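Local atomic coordinates of plu4264 (Photorhabdus luminescens subsp. laumondii, PDB entry 4MV2), a protein that is of unknown function but binds a nickel ion in a cupin beta-barrel, consistent with the metal-dependent chemistry of many cupins. Residues A[8-13]-A[99-104]; A[14-17]-A[22-25]; A[29-34]-A[117-122]; A[63-68]-A[74-79]. One frame throughout, in Å; residues are numbered along the deposited sequence.

Contact 1: A[8-13]-A[99-104]; sequences MDWDSM and DFHFYT
Trp10 and His101 meet as an offset edge-to-face aromatic pair, the small area of contact showing how a single ring can join a surface turn to a barrel strand. From CB, which points toward the strand, the indole sets out with CG beside the backbone N (chi1 -54°), which sends the six-membered ring out toward His101. Farther out, that ring is backed by its own segment: CG of the selenomethionine Met8 lies 3.3 Å above the ring plane and over the ring centre, while SE of Met13 sits in the plane at the edge, 4.0 Å from Trp10 CE3. The outermost carbons, CZ3 and CH2, reach across; each is 4.2 Å from His101 CE1. The imidazole comes edge-on, with the two planes at 80° and the centroids of the imidazole and the six-membered indole ring 5.8 Å apart. His101 is held independently through ND1, hydrogen-bonded to Trp38 NE1. Behind Trp10 the turn is tightened by Asp9 O, which accepts from Ser12 N and, at 2.6 Å, from Ser12 OG. The short 3-10 turn 10-12 stands off from strand 100-107 and reaches it through the Trp10 ring; the strand itself runs between strands 35-41 and 55-62 of the larger sheet. Trp38 of strand 35-41 also meets Trp10 edge-to-face, and Lys78 of the second subunit packs on both Trp10 and His101.

Contact 2: A[14-17]-A[22-25]; sequences VHEY and SRLL
Glu16 ends strand 14-16 in an extended conformation and Tyr17 then turns the chain with a left-handed backbone (phi 55°), while Arg23 lies at the far end of the returning strand 19-23, not opposite Glu16 in register. The pairing is a worked example of a side-on salt bridge, in which a guanidinium offers NE and NH2 together. Arg23 NE lies 2.8 Å from Glu16 OE2 in a practically straight bond, and Arg23 NH2 lies 2.8 Å from Glu16 OE1 with little more bend. Each carboxylate oxygen is approached on its syn side, though somewhat out of its plane, because the carboxylate and guanidinium are twisted 24° against each other. From the guanidinium side both oxygens lie close to the plane. Glu16 CG stands between its backbone N and carbonyl carbon (chi1 57°), which carries the carboxylate over toward Arg23; the arginine is extended from CG to NE and crosses the glutamate at about a right angle. Two bonds to two different oxygens fix the rotation of both groups. Tyr17 touches more loosely, CE2 4.3 Å from Arg23 NH2, edge against edge. Arg23 also packs on Trp106 of strand 100-107, and the Tyr17 ring meets that of the nickel ligand His50. Both long side chains bridge diagonally across the outer hairpin of the larger cupin sheet, with the Tyr17 side chain about 7 Å from the nickel ion.

Contact 3: A[29-34]-A[117-122]; sequences GLNTPF and TRLEQD
Asn31 reaches from the loop before strand 35-41 to Arg118 and Leu119 on the C-terminal helix, and it contributes the most buried surface. Its OD1 receives two donors from one guanidinium, Arg118 NE and Arg118 NH2, both 2.8 Å away. Sharing one acceptor between two neighbouring nitrogens has a price in geometry: both N-H bonds point off target, with angles of 134° at the hydrogen. The nitrogens also come from different directions, NH2 nearly along the C=O axis of Asn31 and NE from above the amide plane, 56° out of it. The arginine can do this because its chain bends at chi3 (-59°), which brings the guanidinium side-on to the loop, steeply inclined to the amide. Loop 29-34 thereby fastens helix 109-121, which follows the last barrel strand, and does so at the dimer interface, since Asn31 O accepts from Trp107 NE1 of the second subunit. At its other corner, Asn31 ND2 is hydrogen-bonded to Phe115 O, one turn before Leu119 on the helix, so both ends of the buried amide have partners and its flip is settled. Leu119 CD2 packs against the same nitrogen, 3.3 Å from Asn31 ND2, and the leucine touches Tyr55 of the second subunit. Thr32 O lies 3.1 Å from Arg118 NH2 at the guanidinium edge, too badly angled for a hydrogen bond. Within the loop, Thr32 OG1 donates to Phe34 O at 2.7 Å.

Contact 4: A[63-68]-A[74-79]; sequences GNAIIR and FPVTKG
The Phe74 ring has Ile67 O at its edge and in its plane, 3.5 Å from Phe74 CD1, and it packs on Ile5 of the second subunit. A second flat group, the Asn64 amide, runs beside Thr77 and points the same way; its ND2 lies 3.4 Å from Thr77 CB but does not bond to the hydroxyl. Asn64 ND2 donates to a water that in turn donates a hydrogen bond to Val76 O, each leg 3.0 Å long. Thr77 OG1 donates to Gly63 O at 2.7 Å, which its position anti to the backbone N (chi1 -167°) makes possible. These groups belong to an antiparallel beta hairpin, strands 64-69 and 72-77, on the border of the smaller cupin sheet. It illustrates the alternation of pairs well: Ala65 with Val76 and Ile67 with Phe74 are hydrogen-bonded pairs, each joined by two backbone bonds, and Ile66 with Pro75 between them is a non-hydrogen-bonded pair. Proline, without an N-H, costs the ladder nothing there. Ala65, Ile67, Phe74 and Val76 share one face of the sheet. On it, the Ile67 side chain crosses that of Val76 at about a right angle, with Ile67 CG1 3.7 Å from Val76 CG2, and the methyl Ala65 CB is 4.4 Å from Val76 CG2. Phe100 of strand 100-107 covers Ala65 and Val76 from the opposing sheet, while Val92 of strand 90-94 touches Ala65 and Ile67.

From the N terminus, residues 8-13 open the long loop that contact 1 closes only at 99-104. Contact 2, also within that span, follows, a short hairpin closure touching contact 1 where Leu24 meets Tyr103. It is complete before 29-34 opens contact 3. Contact 4, the hairpin 63-68 with 74-79, falls within the spans of contacts 1 and 3. Because 29-34 falls inside contact 1's span while 117-122 lies beyond it, contacts 1 and 3 cross. Contacts 1 and 2 belong to the larger sheet, contact 4 to the smaller, and Phe100 packs the two sheets together; contact 3 adds the C-terminal helix. Contacts 3 and 4, on opposite sides of the chain's centre, both touch the second subunit.

Contact 1: A[8-13]-A[99-104]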
# COMPACT_ATOMS: atom_id res chain seq x y z
N MSE A 8 -7.78 2.51 -12.12
CA MSE A 8 -8.90 2.26 -11.24
C MSE A 8 -10.22 2.49 -11.93
O MSE A 8 -10.43 3.53 -12.54
CB MSE A 8 -8.82 3.15 -10.02
CG MSE A 8 -10.00 3.05 -9.07
SE MSE A 8 -10.28 1.26 -8.29
CE MSE A 8 -8.83 1.40 -6.99
N ASP A 9 -11.10 1.51 -11.84
CA ASP A 9 -12.49 1.68 -12.26
C ASP A 9 -13.32 1.62 -10.98
O ASP A 9 -13.53 0.54 -10.45
CB ASP A 9 -12.84 0.55 -13.24
CG ASP A 9 -14.29 0.56 -13.63
OD1 ASP A 9 -15.04 1.44 -13.15
OD2 ASP A 9 -14.67 -0.31 -14.45
N TRP A 10 -13.74 2.76 -10.46
CA TRP A 10 -14.45 2.74 -9.17
C TRP A 10 -15.76 1.95 -9.19
O TRP A 10 -16.13 1.28 -8.17
CB TRP A 10 -14.73 4.16 -8.66
CG TRP A 10 -13.52 5.03 -8.59
CD1 TRP A 10 -13.23 6.06 -9.42
CD2 TRP A 10 -12.46 4.99 -7.62
NE1 TRP A 10 -12.07 6.69 -9.01
CE2 TRP A 10 -11.58 6.03 -7.92
CE3 TRP A 10 -12.17 4.16 -6.52
CZ2 TRP A 10 -10.45 6.27 -7.19
CZ3 TRP A 10 -11.06 4.43 -5.80
CH2 TRP A 10 -10.21 5.46 -6.13
N ASP A 11 -16.39 1.89 -10.35
CA ASP A 11 -17.64 1.17 -10.48
C ASP A 11 -17.44 -0.35 -10.50
O ASP A 11 -18.39 -1.09 -10.31
CB ASP A 11 -18.35 1.59 -11.76
CG ASP A 11 -19.72 0.98 -11.89
OD1 ASP A 11 -20.56 1.24 -11.00
OD2 ASP A 11 -19.99 0.29 -12.89
N SER A 12 -16.20 -0.79 -10.71
CA SER A 12 -15.86 -2.23 -10.73
C SER A 12 -15.62 -2.82 -9.35
O SER A 12 -15.39 -4.01 -9.21
CB SER A 12 -14.59 -2.48 -11.59
OG SER A 12 -13.38 -2.04 -10.94
N MSE A 13 -15.67 -2.00 -8.31
CA MSE A 13 -15.37 -2.48 -6.96
C MSE A 13 -16.42 -3.52 -6.55
O MSE A 13 -17.58 -3.46 -6.96
CB MSE A 13 -15.38 -1.32 -5.98
CG MSE A 13 -14.16 -0.39 -6.20
SE MSE A 13 -14.17 1.08 -5.00
CE MSE A 13 -12.34 0.97 -4.42
N ASP A 99 -16.33 9.86 1.72
CA ASP A 99 -15.72 8.56 1.61
C ASP A 99 -14.44 8.45 2.41
O ASP A 99 -13.64 9.36 2.44
CB ASP A 99 -15.32 8.33 0.13
CG ASP A 99 -16.46 8.03 -0.80
OD1 ASP A 99 -17.49 7.46 -0.41
OD2 ASP A 99 -16.28 8.32 -2.02
N PHE A 100 -14.24 7.30 3.03
CA PHE A 100 -13.00 6.98 3.73
C PHE A 100 -12.27 5.91 2.94
O PHE A 100 -12.80 4.84 2.69
CB PHE A 100 -13.25 6.47 5.13
CG PHE A 100 -12.00 6.06 5.84
CD1 PHE A 100 -11.10 7.04 6.27
CD2 PHE A 100 -11.67 4.73 6.05
CE1 PHE A 100 -9.95 6.71 6.92
CE2 PHE A 100 -10.49 4.41 6.72
CZ PHE A 100 -9.65 5.39 7.13
N HIS A 101 -11.06 6.24 2.47
CA HIS A 101 -10.27 5.35 1.65
C HIS A 101 -9.05 4.85 2.42
O HIS A 101 -8.34 5.63 3.07
CB HIS A 101 -9.70 6.07 0.42
CG HIS A 101 -10.69 6.62 -0.53
ND1 HIS A 101 -10.81 6.11 -1.80
CD2 HIS A 101 -11.57 7.66 -0.44
CE1 HIS A 101 -11.71 6.82 -2.46
NE2 HIS A 101 -12.17 7.78 -1.66
N PHE A 102 -8.76 3.56 2.27
CA PHE A 102 -7.51 3.01 2.81
C PHE A 102 -7.10 1.83 1.95
O PHE A 102 -7.94 1.23 1.28
CB PHE A 102 -7.67 2.60 4.30
CG PHE A 102 -8.61 1.46 4.55
CD1 PHE A 102 -9.97 1.65 4.64
CD2 PHE A 102 -8.11 0.19 4.82
CE1 PHE A 102 -10.81 0.59 4.92
CE2 PHE A 102 -8.95 -0.84 5.08
CZ PHE A 102 -10.30 -0.62 5.14
N TYR A 103 -5.81 1.49 1.98
CA TYR A 103 -5.29 0.31 1.34
C TYR A 103 -4.93 -0.67 2.42
O TYR A 103 -4.30 -0.31 3.39
CB TYR A 103 -4.06 0.64 0.44
CG TYR A 103 -3.93 -0.34 -0.70
CD1 TYR A 103 -4.55 -0.12 -1.89
CD2 TYR A 103 -3.24 -1.54 -0.55
CE1 TYR A 103 -4.53 -1.06 -2.95
CE2 TYR A 103 -3.20 -2.48 -1.56
CZ TYR A 103 -3.88 -2.25 -2.74
OH TYR A 103 -3.84 -3.22 -3.70
N THR A 104 -5.35 -1.92 2.26
CA THR A 104 -4.94 -2.98 3.18
C THR A 104 -4.00 -3.93 2.46
O THR A 104 -4.17 -4.24 1.30
CB THR A 104 -6.10 -3.74 3.80
OG1 THR A 104 -5.54 -4.75 4.60
CG2 THR A 104 -7.04 -4.33 2.78

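Contact 2: A[14-17]-A[22-25]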
# COMPACT_ATOMS: atom_id res chain seq x y z
N VAL A 14 -15.99 -4.48 -5.76
CA VAL A 14 -16.83 -5.52 -5.24
C VAL A 14 -17.12 -5.19 -3.78
O VAL A 14 -16.21 -4.92 -2.99
CB VAL A 14 -16.16 -6.89 -5.36
CG1 VAL A 14 -16.93 -7.95 -4.59
CG2 VAL A 14 -15.99 -7.27 -6.81
N HIS A 15 -18.39 -5.19 -3.44
CA HIS A 15 -18.82 -4.93 -2.07
C HIS A 15 -18.65 -6.18 -1.24
O HIS A 15 -19.24 -7.23 -1.55
CB HIS A 15 -20.30 -4.50 -2.07
CG HIS A 15 -20.75 -3.96 -0.75
ND1 HIS A 15 -20.52 -2.66 -0.36
CD2 HIS A 15 -21.45 -4.55 0.25
CE1 HIS A 15 -21.01 -2.49 0.86
NE2 HIS A 15 -21.60 -3.62 1.24
N GLU A 16 -17.77 -6.09 -0.25
CA GLU A 16 -17.52 -7.19 0.66
C GLU A 16 -17.07 -6.62 2.00
O GLU A 16 -16.53 -5.52 2.06
CB GLU A 16 -16.50 -8.17 0.08
CG GLU A 16 -15.19 -7.56 -0.29
CD GLU A 16 -14.16 -8.61 -0.71
OE1 GLU A 16 -14.04 -9.63 -0.01
OE2 GLU A 16 -13.47 -8.42 -1.72
N TYR A 17 -17.33 -7.34 3.08
CA TYR A 17 -17.03 -6.84 4.41
C TYR A 17 -17.69 -5.49 4.66
O TYR A 17 -17.15 -4.68 5.40
CB TYR A 17 -15.51 -6.78 4.65
CG TYR A 17 -14.89 -8.17 4.68
CD1 TYR A 17 -14.92 -8.94 5.82
CD2 TYR A 17 -14.31 -8.71 3.54
CE1 TYR A 17 -14.38 -10.22 5.85
CE2 TYR A 17 -13.76 -9.99 3.56
CZ TYR A 17 -13.79 -10.73 4.72
OH TYR A 17 -13.25 -12.00 4.75
N SER A 22 -11.35 -3.03 -4.14
CA SER A 22 -10.68 -3.40 -5.38
C SER A 22 -9.46 -4.19 -4.99
O SER A 22 -8.44 -3.64 -4.58
CB SER A 22 -10.30 -2.16 -6.20
OG SER A 22 -9.64 -2.52 -7.40
N ARG A 23 -9.57 -5.51 -5.13
CA ARG A 23 -8.48 -6.41 -4.74
C ARG A 23 -7.32 -6.32 -5.71
O ARG A 23 -7.53 -6.28 -6.92
CB ARG A 23 -8.95 -7.86 -4.63
CG ARG A 23 -9.75 -8.09 -3.35
CD ARG A 23 -10.21 -9.51 -3.22
NE ARG A 23 -10.97 -9.73 -1.99
CZ ARG A 23 -10.58 -10.52 -1.00
NH1 ARG A 23 -9.42 -11.16 -1.05
NH2 ARG A 23 -11.39 -10.66 0.05
N LEU A 24 -6.11 -6.37 -5.18
CA LEU A 24 -4.90 -6.44 -6.00
C LEU A 24 -4.87 -7.67 -6.90
O LEU A 24 -4.56 -7.60 -8.09
CB LEU A 24 -3.69 -6.46 -5.06
CG LEU A 24 -2.33 -6.52 -5.74
CD1 LEU A 24 -2.07 -5.25 -6.55
CD2 LEU A 24 -1.28 -6.73 -4.68
N LEU A 25 -5.19 -8.81 -6.30
CA LEU A 25 -5.07 -10.11 -6.95
C LEU A 25 -6.45 -10.61 -7.34
O LEU A 25 -7.42 -10.32 -6.66
CB LEU A 25 -4.43 -11.13 -6.01
CG LEU A 25 -3.08 -10.72 -5.44
CD1 LEU A 25 -2.61 -11.70 -4.39
CD2 LEU A 25 -2.06 -10.54 -6.56

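Contact 3: A[29-34]-A[117-122]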
# COMPACT_ATOMS: atom_id res chain seq x y z
N GLY A 29 0.80 -12.47 -13.99
CA GLY A 29 2.21 -12.17 -14.05
C GLY A 29 2.75 -11.49 -12.81
O GLY A 29 3.96 -11.29 -12.69
N LEU A 30 1.89 -11.13 -11.87
CA LEU A 30 2.35 -10.49 -10.65
C LEU A 30 2.53 -11.52 -9.55
O LEU A 30 1.60 -12.24 -9.23
CB LEU A 30 1.32 -9.45 -10.19
CG LEU A 30 1.65 -8.75 -8.87
CD1 LEU A 30 2.97 -8.01 -8.93
CD2 LEU A 30 0.53 -7.80 -8.46
N ASN A 31 3.73 -11.60 -9.00
CA ASN A 31 4.04 -12.53 -7.93
C ASN A 31 4.42 -11.76 -6.69
O ASN A 31 5.44 -11.08 -6.65
CB ASN A 31 5.14 -13.48 -8.34
CG ASN A 31 5.38 -14.57 -7.31
OD1 ASN A 31 4.54 -14.85 -6.46
ND2 ASN A 31 6.53 -15.19 -7.38
N THR A 32 3.57 -11.86 -5.69
CA THR A 32 3.71 -11.07 -4.44
C THR A 32 3.63 -12.03 -3.26
O THR A 32 2.94 -13.05 -3.33
CB THR A 32 2.57 -10.02 -4.23
OG1 THR A 32 1.31 -10.70 -4.24
CG2 THR A 32 2.55 -8.95 -5.32
N PRO A 33 4.28 -11.69 -2.16
CA PRO A 33 4.14 -12.48 -0.93
C PRO A 33 3.00 -11.98 -0.03
O PRO A 33 2.90 -12.40 1.12
CB PRO A 33 5.47 -12.25 -0.22
CG PRO A 33 5.85 -10.84 -0.64
CD PRO A 33 5.36 -10.71 -2.05
N PHE A 34 2.18 -11.06 -0.55
CA PHE A 34 1.08 -10.44 0.19
C PHE A 34 -0.11 -10.34 -0.73
O PHE A 34 -0.02 -10.42 -1.94
CB PHE A 34 1.50 -9.05 0.72
CG PHE A 34 2.01 -8.12 -0.37
CD1 PHE A 34 1.11 -7.39 -1.15
CD2 PHE A 34 3.34 -7.97 -0.63
CE1 PHE A 34 1.56 -6.55 -2.14
CE2 PHE A 34 3.79 -7.13 -1.62
CZ PHE A 34 2.93 -6.45 -2.39
N THR A 117 7.82 -20.22 -3.77
CA THR A 117 7.60 -21.43 -4.55
C THR A 117 7.34 -21.08 -6.01
O THR A 117 7.89 -21.70 -6.92
CB THR A 117 6.45 -22.23 -3.93
OG1 THR A 117 6.88 -22.65 -2.62
CG2 THR A 117 6.09 -23.44 -4.77
N ARG A 118 6.51 -20.06 -6.25
CA ARG A 118 6.19 -19.66 -7.61
C ARG A 118 7.41 -19.13 -8.33
O ARG A 118 7.61 -19.39 -9.50
CB ARG A 118 5.08 -18.63 -7.60
CG ARG A 118 3.76 -19.24 -7.23
CD ARG A 118 2.62 -18.29 -7.48
NE ARG A 118 2.75 -17.04 -6.73
CZ ARG A 118 2.23 -16.81 -5.52
NH1 ARG A 118 1.57 -17.78 -4.88
NH2 ARG A 118 2.38 -15.63 -4.94
N LEU A 119 8.26 -18.41 -7.62
CA LEU A 119 9.50 -17.96 -8.21
C LEU A 119 10.35 -19.11 -8.69
O LEU A 119 10.90 -19.06 -9.77
CB LEU A 119 10.33 -17.21 -7.19
CG LEU A 119 10.11 -15.73 -6.97
CD1 LEU A 119 11.43 -15.23 -6.40
CD2 LEU A 119 9.75 -15.03 -8.25
N GLU A 120 10.47 -20.14 -7.85
CA GLU A 120 11.34 -21.25 -8.17
C GLU A 120 10.79 -22.03 -9.36
O GLU A 120 11.55 -22.55 -10.17
CB GLU A 120 11.52 -22.16 -6.95
CG GLU A 120 12.46 -23.36 -7.17
CD GLU A 120 13.83 -22.96 -7.75
OE1 GLU A 120 14.48 -23.82 -8.40
OE2 GLU A 120 14.27 -21.79 -7.56
N GLN A 121 9.47 -22.09 -9.46
CA GLN A 121 8.82 -22.79 -10.56
C GLN A 121 9.00 -22.06 -11.88
O GLN A 121 9.12 -22.69 -12.93
CB GLN A 121 7.33 -22.94 -10.29
CG GLN A 121 7.02 -24.00 -9.28
CD GLN A 121 5.62 -23.89 -8.73
OE1 GLN A 121 4.92 -22.90 -8.94
NE2 GLN A 121 5.19 -24.93 -8.01
N ASP A 122 9.01 -20.74 -11.81
CA ASP A 122 9.27 -19.91 -12.99
C ASP A 122 10.73 -20.06 -13.40
O ASP A 122 11.18 -19.57 -14.44
CB ASP A 122 8.98 -18.44 -12.71
CG ASP A 122 7.51 -18.17 -12.37
OD1 ASP A 122 6.65 -19.01 -12.73
OD2 ASP A 122 7.22 -17.11 -11.76

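Contact 4: A[63-68]-A[74-79]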
# COMPACT_ATOMS: atom_id res chain seq x y z
N GLY A 63 -9.81 10.93 3.87
CA GLY A 63 -10.96 11.00 4.75
C GLY A 63 -10.61 10.76 6.20
O GLY A 63 -9.42 10.84 6.57
N ASN A 64 -11.65 10.49 6.99
CA ASN A 64 -11.52 10.31 8.42
C ASN A 64 -12.34 9.14 8.85
O ASN A 64 -13.46 8.97 8.39
CB ASN A 64 -12.02 11.57 9.15
CG ASN A 64 -11.17 12.76 8.83
OD1 ASN A 64 -11.44 13.51 7.88
ND2 ASN A 64 -10.10 12.90 9.56
N ALA A 65 -11.82 8.37 9.79
CA ALA A 65 -12.55 7.24 10.33
C ALA A 65 -12.03 6.91 11.70
O ALA A 65 -11.01 7.45 12.13
CB ALA A 65 -12.46 6.04 9.41
N ILE A 66 -12.73 6.00 12.35
CA ILE A 66 -12.27 5.34 13.57
C ILE A 66 -11.94 3.90 13.24
O ILE A 66 -12.79 3.20 12.71
CB ILE A 66 -13.35 5.36 14.64
CG1 ILE A 66 -13.68 6.80 15.00
CG2 ILE A 66 -12.89 4.61 15.87
CD1 ILE A 66 -14.94 6.91 15.84
N ILE A 67 -10.74 3.45 13.58
CA ILE A 67 -10.44 2.03 13.49
C ILE A 67 -10.63 1.48 14.89
O ILE A 67 -9.92 1.85 15.81
CB ILE A 67 -9.02 1.72 12.98
CG1 ILE A 67 -8.64 2.60 11.78
CG2 ILE A 67 -8.92 0.25 12.67
CD1 ILE A 67 -9.50 2.41 10.58
N ARG A 68 -11.60 0.58 15.06
CA ARG A 68 -11.84 -0.05 16.35
C ARG A 68 -11.15 -1.39 16.34
O ARG A 68 -11.47 -2.25 15.52
CB ARG A 68 -13.34 -0.22 16.58
CG ARG A 68 -13.65 -0.84 17.95
CD ARG A 68 -15.09 -0.65 18.36
NE ARG A 68 -15.35 0.76 18.65
CZ ARG A 68 -16.55 1.28 18.85
NH1 ARG A 68 -17.64 0.54 18.73
NH2 ARG A 68 -16.67 2.57 19.11
N PHE A 74 -9.11 4.09 17.40
CA PHE A 74 -8.00 4.84 16.83
C PHE A 74 -8.56 5.76 15.74
O PHE A 74 -8.87 5.31 14.67
CB PHE A 74 -6.99 3.87 16.19
CG PHE A 74 -6.30 2.98 17.19
CD1 PHE A 74 -6.88 1.78 17.59
CD2 PHE A 74 -5.08 3.34 17.74
CE1 PHE A 74 -6.25 0.96 18.53
CE2 PHE A 74 -4.47 2.52 18.68
CZ PHE A 74 -5.06 1.33 19.08
N PRO A 75 -8.69 7.06 16.02
CA PRO A 75 -9.02 7.97 14.92
C PRO A 75 -7.87 8.05 13.93
O PRO A 75 -6.71 8.14 14.32
CB PRO A 75 -9.21 9.31 15.64
CG PRO A 75 -9.39 8.96 17.06
CD PRO A 75 -8.60 7.78 17.30
N VAL A 76 -8.22 8.05 12.67
CA VAL A 76 -7.22 8.04 11.61
C VAL A 76 -7.60 8.95 10.46
O VAL A 76 -8.79 9.22 10.21
CB VAL A 76 -6.93 6.64 11.04
CG1 VAL A 76 -6.32 5.72 12.12
CG2 VAL A 76 -8.18 6.02 10.40
N THR A 77 -6.57 9.40 9.75
CA THR A 77 -6.77 10.20 8.56
C THR A 77 -5.56 9.99 7.62
O THR A 77 -4.67 9.17 7.89
CB THR A 77 -6.98 11.65 8.88
OG1 THR A 77 -7.47 12.33 7.69
CG2 THR A 77 -5.71 12.26 9.41
N LYS A 78 -5.58 10.66 6.49
CA LYS A 78 -4.57 10.54 5.43
C LYS A 78 -3.17 10.44 5.97
O LYS A 78 -2.71 11.28 6.71
CB LYS A 78 -4.66 11.76 4.51
CG LYS A 78 -3.69 11.79 3.37
CD LYS A 78 -3.66 13.25 2.81
CE LYS A 78 -2.81 13.44 1.60
NZ LYS A 78 -2.91 14.83 1.12
N GLY A 79 -2.48 9.39 5.55
CA GLY A 79 -1.08 9.18 5.91
C GLY A 79 -0.88 8.25 7.07
O GLY A 79 0.22 7.72 7.22
O HOH W 1 -9.88 11.31 12.06